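Local coordinates for alpha-catenin-like protein hmp-1 (Caenorhabditis elegans, PDB 5H5M) that takes part in the cadherin-catenin complex of adherens junctions, binding beta-catenin and actin filaments, and is required for cell migration and shape change in the embryo, at residues G140-T145 with L199-P204; H37-V42 with N68-L73. All blocks are in the same frame, centred on the assembly; numbering follows the deposited sequence.

Contact 1 of 2, residues G140-T145 with L199-P204; sequences GHEENT and LLCHQP
The carboxylate of E142 meets the imidazole of H202 at the ring edge. The two groups are nearly coplanar, with their planes 17° apart, and they meet edge to edge. NE2 of H202 donates to OE1 of E142 over 2.8 Å, but the N-H points well off the acceptor, at 125°, and the bond is weak. E142 gets there because its chain bends at chi2 (84°), which swings the carboxylate across to the ring. Its other oxygen, OE2, belongs to a salt bridge with R146, one turn further along its own helix. A second imidazole, that of H141, faces away from L199-P204 and works within its own segment. H141 stands at the N-cap of helix 142-166. At its ring edge, ND1 takes a weak capping bond from N144 N, and the amide nitrogen ND2 of N144 sits above one ring face, offset toward the rim.

C201 fills the middle of the contact, between the E142-H202 pair and the meeting of G140 with P204. With SG anti to the backbone N, its thiol reaches the first turn of the facing helix. There C201 SG lies 3.6 Å from E142 CA and 3.5 Å from T145 OG1. T145 OG1 donates to H141 O at 2.8 Å, from above the carbonyl plane, and T145 N shares that acceptor. Near the thiol G140 follows a cis peptide bond, and CG of P204 packs 3.5 Å from G140 N.

The contact joins the start of helix 142-166 to the end of helix 173-202, at one extremity of the helical M domain. T145 also packs on L133, A136 and A137 of helix 128-137. On the other helix, L200 leans on A209, Q210 and M213 of helix 207-233, and P204 O accepts from Q210.

Contact 2 of 2, residues H37-V42 with N68-L73; sequences HCERIV and NLRQAL
E39 and R70 form the salt bridge of this contact. NH2 of R70 donates to OE1 of E39 over 2.8 Å at 144°, using the syn lone pair of that oxygen. OE1 is tilted somewhat out of the guanidinium plane. NE of R70 adds two weak bonds, one to OE2 of E39 at 3.1 Å and a longer one to OE1. The carboxylate thus lies along the NE and NH2 edge of the guanidinium, with the planes 21° apart. This fork probably limits rotation of both groups. The R70 chain runs extended from CG to NE and crosses E39 at about a right angle. E39 turns to meet it through a bend at chi2.

The same guanidinium also has an apolar neighbour. V42 places CG1 over one of its faces, 3.4 Å from NH2 of R70. Ion pair and methyl group therefore use different sides of R70: the edge and a face.

Helices 27-49 and 56-80 run antiparallel here, at 171°, with axes 10.4 Å apart. They are successive helices of a four-helix bundle of the vinculin/alpha-catenin family. Helix 6-17 packs against I41 through I11 and F14, while V100 and T104 of helix 92-122 pack against L69. Segment 68-73 also falls in a predicted coiled coil.

Apolar contacts line the inner side of the helix pair. C38 is the hub. CB of C38 meets CD2 of L73 at 3.6 Å, and SG of C38 lies near CG of L69 at 4.2 Å. The sulfur of C38 also packs against the aliphatic CG of R70, at 4.1 Å. I41 and L69 cross at about a right angle. CG2 of I41 and CD2 of L69 meet at 4.2 Å.

Overall arrangement
The two contacts use different helices and lie on opposite sides of the chain's centre, with centres about 55 Å apart. Contact 2 comes earlier in the chain. It joins two antiparallel helices side by side, away from their ends, so buried apolar side chains face inward and an ion pair flanks them. Contact 1 joins the start of one helix to the end of another. An N-cap marks its helix start. It also holds a cis peptide, a proline and a weak histidine-carboxylate bond. Both are partly buried and both have a buried cysteine in the middle. Four touching residues are buried in contact 2, but only two in contact 1.

Contact 1 of 2, residues G140-T145 with L199-P204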
loop_
_atom_site.group_PDB
_atom_site.type_symbol
_atom_site.label_atom_id
_atom_site.label_comp_id
_atom_site.label_asym_id
_atom_site.label_seq_id
_atom_site.Cartn_x
_atom_site.Cartn_y
_atom_site.Cartn_z
ATOM N N GLY A 140 9.448 29.467 -17.507
ATOM C CA GLY A 140 9.259 28.033 -17.593
ATOM C C GLY A 140 10.601 27.336 -17.758
ATOM O O GLY A 140 11.329 27.561 -18.726
ATOM N N HIS A 141 10.936 26.499 -16.784
ATOM C CA HIS A 141 12.233 25.838 -16.718
ATOM C C HIS A 141 12.247 24.567 -17.571
ATOM O O HIS A 141 11.752 23.519 -17.145
ATOM C CB HIS A 141 12.557 25.516 -15.261
ATOM C CG HIS A 141 14.014 25.555 -14.936
ATOM N ND1 HIS A 141 14.846 24.475 -15.134
ATOM C CD2 HIS A 141 14.788 26.536 -14.416
ATOM C CE1 HIS A 141 16.070 24.790 -14.752
ATOM N NE2 HIS A 141 16.063 26.036 -14.313
ATOM N N GLU A 142 12.809 24.673 -18.775
ATOM C CA GLU A 142 12.822 23.573 -19.743
ATOM C C GLU A 142 13.420 22.289 -19.172
ATOM O O GLU A 142 12.836 21.213 -19.293
ATOM C CB GLU A 142 13.593 23.984 -21.004
ATOM C CG GLU A 142 13.845 22.846 -21.992
ATOM C CD GLU A 142 12.672 22.597 -22.928
ATOM O OE1 GLU A 142 11.656 23.313 -22.816
ATOM O OE2 GLU A 142 12.768 21.684 -23.776
ATOM N N GLU A 143 14.581 22.415 -18.539
ATOM C CA GLU A 143 15.293 21.263 -18.003
ATOM C C GLU A 143 14.522 20.583 -16.873
ATOM O O GLU A 143 14.481 19.356 -16.793
ATOM C CB GLU A 143 16.681 21.684 -17.511
ATOM C CG GLU A 143 17.605 22.204 -18.610
ATOM C CD GLU A 143 17.336 23.655 -18.979
ATOM O OE1 GLU A 143 16.373 24.242 -18.440
ATOM O OE2 GLU A 143 18.089 24.210 -19.807
ATOM N N ASN A 144 13.909 21.381 -16.005
ATOM C CA ASN A 144 13.161 20.839 -14.876
ATOM C C ASN A 144 11.809 20.276 -15.289
ATOM O O ASN A 144 11.365 19.266 -14.747
ATOM C CB ASN A 144 12.963 21.904 -13.796
ATOM C CG ASN A 144 14.230 22.186 -13.021
ATOM O OD1 ASN A 144 15.164 21.383 -13.022
ATOM N ND2 ASN A 144 14.267 23.331 -12.344
ATOM N N THR A 145 11.156 20.931 -16.243
ATOM C CA THR A 145 9.855 20.474 -16.711
ATOM C C THR A 145 9.965 19.070 -17.299
ATOM O O THR A 145 9.162 18.199 -16.980
ATOM C CB THR A 145 9.250 21.432 -17.759
ATOM O OG1 THR A 145 9.053 22.724 -17.173
ATOM C CG2 THR A 145 7.910 20.901 -18.255
ATOM N N LEU A 199 3.906 22.358 -23.122
ATOM C CA LEU A 199 3.363 23.470 -23.896
ATOM C C LEU A 199 3.378 24.760 -23.087
ATOM O O LEU A 199 3.697 25.828 -23.611
ATOM C CB LEU A 199 1.938 23.156 -24.362
ATOM C CG LEU A 199 1.810 22.000 -25.359
ATOM C CD1 LEU A 199 0.349 21.643 -25.613
ATOM C CD2 LEU A 199 2.524 22.339 -26.663
ATOM N N LEU A 200 3.034 24.657 -21.806
ATOM C CA LEU A 200 3.044 25.815 -20.923
ATOM C C LEU A 200 4.467 26.315 -20.705
ATOM O O LEU A 200 4.712 27.521 -20.682
ATOM C CB LEU A 200 2.392 25.487 -19.580
ATOM C CG LEU A 200 2.488 26.602 -18.534
ATOM C CD1 LEU A 200 1.849 27.886 -19.055
ATOM C CD2 LEU A 200 1.858 26.176 -17.210
ATOM N N CYS A 201 5.400 25.381 -20.550
ATOM C CA CYS A 201 6.807 25.715 -20.353
ATOM C C CYS A 201 7.360 26.557 -21.501
ATOM O O CYS A 201 8.117 27.502 -21.282
ATOM C CB CYS A 201 7.638 24.441 -20.196
ATOM S SG CYS A 201 9.416 24.721 -20.076
ATOM N N HIS A 202 6.969 26.213 -22.724
ATOM C CA HIS A 202 7.480 26.891 -23.908
ATOM C C HIS A 202 6.838 28.262 -24.131
ATOM O O HIS A 202 7.394 29.097 -24.843
ATOM C CB HIS A 202 7.283 26.007 -25.144
ATOM C CG HIS A 202 8.167 24.797 -25.166
ATOM N ND1 HIS A 202 7.926 23.714 -25.984
ATOM C CD2 HIS A 202 9.289 24.503 -24.472
ATOM C CE1 HIS A 202 8.864 22.803 -25.790
ATOM N NE2 HIS A 202 9.705 23.256 -24.880
ATOM N N GLN A 203 5.673 28.493 -23.529
ATOM C CA GLN A 203 4.992 29.789 -23.631
ATOM C C GLN A 203 4.343 30.197 -22.305
ATOM O O GLN A 203 3.117 30.278 -22.216
ATOM C CB GLN A 203 3.918 29.753 -24.722
ATOM C CG GLN A 203 4.403 29.328 -26.098
ATOM C CD GLN A 203 3.374 29.585 -27.177
ATOM O OE1 GLN A 203 2.883 30.704 -27.325
ATOM N NE2 GLN A 203 3.038 28.550 -27.935
ATOM N N PRO A 204 5.160 30.472 -21.276
ATOM C CA PRO A 204 4.657 30.652 -19.907
ATOM C C PRO A 204 3.771 31.884 -19.707
ATOM O O PRO A 204 2.948 31.890 -18.790
ATOM C CB PRO A 204 5.944 30.783 -19.075
ATOM C CG PRO A 204 7.052 30.308 -19.967
ATOM C CD PRO A 204 6.617 30.656 -21.349
#

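Contact 2 of 2, residues H37-V42 with N68-L73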
loop_
_atom_site.group_PDB
_atom_site.type_symbol
_atom_site.label_atom_id
_atom_site.label_comp_id
_atom_site.label_asym_id
_atom_site.label_seq_id
_atom_site.Cartn_x
_atom_site.Cartn_y
_atom_site.Cartn_z
ATOM N N HIS A 37 -7.504 -26.656 -8.109
ATOM C CA HIS A 37 -7.973 -25.456 -7.423
ATOM C C HIS A 37 -6.851 -24.838 -6.587
ATOM O O HIS A 37 -6.618 -23.628 -6.634
ATOM C CB HIS A 37 -9.178 -25.796 -6.540
ATOM C CG HIS A 37 -10.033 -24.619 -6.194
ATOM N ND1 HIS A 37 -11.362 -24.747 -5.841
ATOM C CD2 HIS A 37 -9.756 -23.296 -6.135
ATOM C CE1 HIS A 37 -11.863 -23.554 -5.585
ATOM N NE2 HIS A 37 -10.910 -22.654 -5.756
ATOM N N CYS A 38 -6.153 -25.682 -5.834
ATOM C CA CYS A 38 -5.036 -25.241 -5.006
ATOM C C CYS A 38 -3.898 -24.641 -5.828
ATOM O O CYS A 38 -3.304 -23.635 -5.438
ATOM C CB CYS A 38 -4.502 -26.407 -4.176
ATOM S SG CYS A 38 -3.049 -26.006 -3.184
ATOM N N GLU A 39 -3.590 -25.267 -6.961
ATOM C CA GLU A 39 -2.493 -24.806 -7.804
ATOM C C GLU A 39 -2.792 -23.458 -8.456
ATOM O O GLU A 39 -1.875 -22.689 -8.740
ATOM C CB GLU A 39 -2.163 -25.848 -8.875
ATOM C CG GLU A 39 -1.601 -27.149 -8.319
ATOM C CD GLU A 39 -0.355 -26.940 -7.477
ATOM O OE1 GLU A 39 0.499 -26.114 -7.863
ATOM O OE2 GLU A 39 -0.233 -27.598 -6.421
ATOM N N ARG A 40 -4.071 -23.170 -8.689
ATOM C CA ARG A 40 -4.463 -21.878 -9.245
ATOM C C ARG A 40 -4.270 -20.775 -8.212
ATOM O O ARG A 40 -3.910 -19.647 -8.553
ATOM C CB ARG A 40 -5.914 -21.904 -9.735
ATOM C CG ARG A 40 -6.114 -22.700 -11.016
ATOM C CD ARG A 40 -7.472 -22.428 -11.648
ATOM N NE ARG A 40 -8.574 -22.980 -10.863
ATOM C CZ ARG A 40 -8.995 -24.238 -10.946
ATOM N NH1 ARG A 40 -8.401 -25.089 -11.774
ATOM N NH2 ARG A 40 -10.007 -24.651 -10.195
ATOM N N ILE A 41 -4.513 -21.113 -6.950
ATOM C CA ILE A 41 -4.247 -20.206 -5.841
ATOM C C ILE A 41 -2.747 -19.935 -5.733
ATOM O O ILE A 41 -2.317 -18.786 -5.615
ATOM C CB ILE A 41 -4.769 -20.780 -4.505
ATOM C CG1 ILE A 41 -6.293 -20.921 -4.547
ATOM C CG2 ILE A 41 -4.350 -19.908 -3.339
ATOM C CD1 ILE A 41 -6.888 -21.491 -3.281
ATOM N N VAL A 42 -1.957 -21.002 -5.793
ATOM C CA VAL A 42 -0.509 -20.891 -5.672
ATOM C C VAL A 42 0.087 -20.101 -6.837
ATOM O O VAL A 42 0.973 -19.267 -6.639
ATOM C CB VAL A 42 0.150 -22.282 -5.589
ATOM C CG1 VAL A 42 1.669 -22.167 -5.641
ATOM C CG2 VAL A 42 -0.294 -22.998 -4.322
ATOM N N ASN A 68 2.924 -24.671 2.479
ATOM C CA ASN A 68 2.161 -25.188 3.608
ATOM C C ASN A 68 0.737 -25.557 3.197
ATOM O O ASN A 68 0.193 -26.566 3.645
ATOM C CB ASN A 68 2.130 -24.172 4.753
ATOM C CG ASN A 68 3.514 -23.873 5.313
ATOM O OD1 ASN A 68 4.444 -24.669 5.171
ATOM N ND2 ASN A 68 3.651 -22.723 5.963
ATOM N N LEU A 69 0.144 -24.733 2.338
ATOM C CA LEU A 69 -1.200 -24.987 1.833
ATOM C C LEU A 69 -1.249 -26.271 1.001
ATOM O O LEU A 69 -2.192 -27.056 1.121
ATOM C CB LEU A 69 -1.691 -23.801 1.004
ATOM C CG LEU A 69 -3.097 -23.913 0.413
ATOM C CD1 LEU A 69 -4.111 -24.290 1.485
ATOM C CD2 LEU A 69 -3.488 -22.606 -0.262
ATOM N N ARG A 70 -0.237 -26.481 0.163
ATOM C CA ARG A 70 -0.138 -27.713 -0.620
ATOM C C ARG A 70 -0.081 -28.931 0.289
ATOM O O ARG A 70 -0.818 -29.900 0.096
ATOM C CB ARG A 70 1.096 -27.695 -1.524
ATOM C CG ARG A 70 0.929 -26.903 -2.805
ATOM C CD ARG A 70 2.233 -26.858 -3.588
ATOM N NE ARG A 70 2.067 -26.213 -4.887
ATOM C CZ ARG A 70 3.067 -25.699 -5.595
ATOM N NH1 ARG A 70 4.306 -25.747 -5.124
ATOM N NH2 ARG A 70 2.828 -25.128 -6.768
ATOM N N GLN A 71 0.806 -28.868 1.278
ATOM C CA GLN A 71 0.997 -29.957 2.227
ATOM C C GLN A 71 -0.277 -30.237 3.016
ATOM O O GLN A 71 -0.678 -31.392 3.174
ATOM C CB GLN A 71 2.146 -29.629 3.181
ATOM C CG GLN A 71 2.415 -30.691 4.231
ATOM C CD GLN A 71 3.389 -30.217 5.292
ATOM O OE1 GLN A 71 3.973 -29.138 5.179
ATOM N NE2 GLN A 71 3.568 -31.021 6.335
ATOM N N ALA A 72 -0.909 -29.174 3.504
ATOM C CA ALA A 72 -2.141 -29.301 4.272
ATOM C C ALA A 72 -3.251 -29.934 3.442
ATOM O O ALA A 72 -4.067 -30.687 3.968
ATOM C CB ALA A 72 -2.585 -27.940 4.801
ATOM N N LEU A 73 -3.281 -29.632 2.148
ATOM C CA LEU A 73 -4.304 -30.195 1.275
ATOM C C LEU A 73 -4.067 -31.684 1.059
ATOM O O LEU A 73 -5.010 -32.474 1.061
ATOM C CB LEU A 73 -4.344 -29.474 -0.076
ATOM C CG LEU A 73 -5.359 -30.084 -1.051
ATOM C CD1 LEU A 73 -6.775 -29.999 -0.485
ATOM C CD2 LEU A 73 -5.287 -29.438 -2.425
#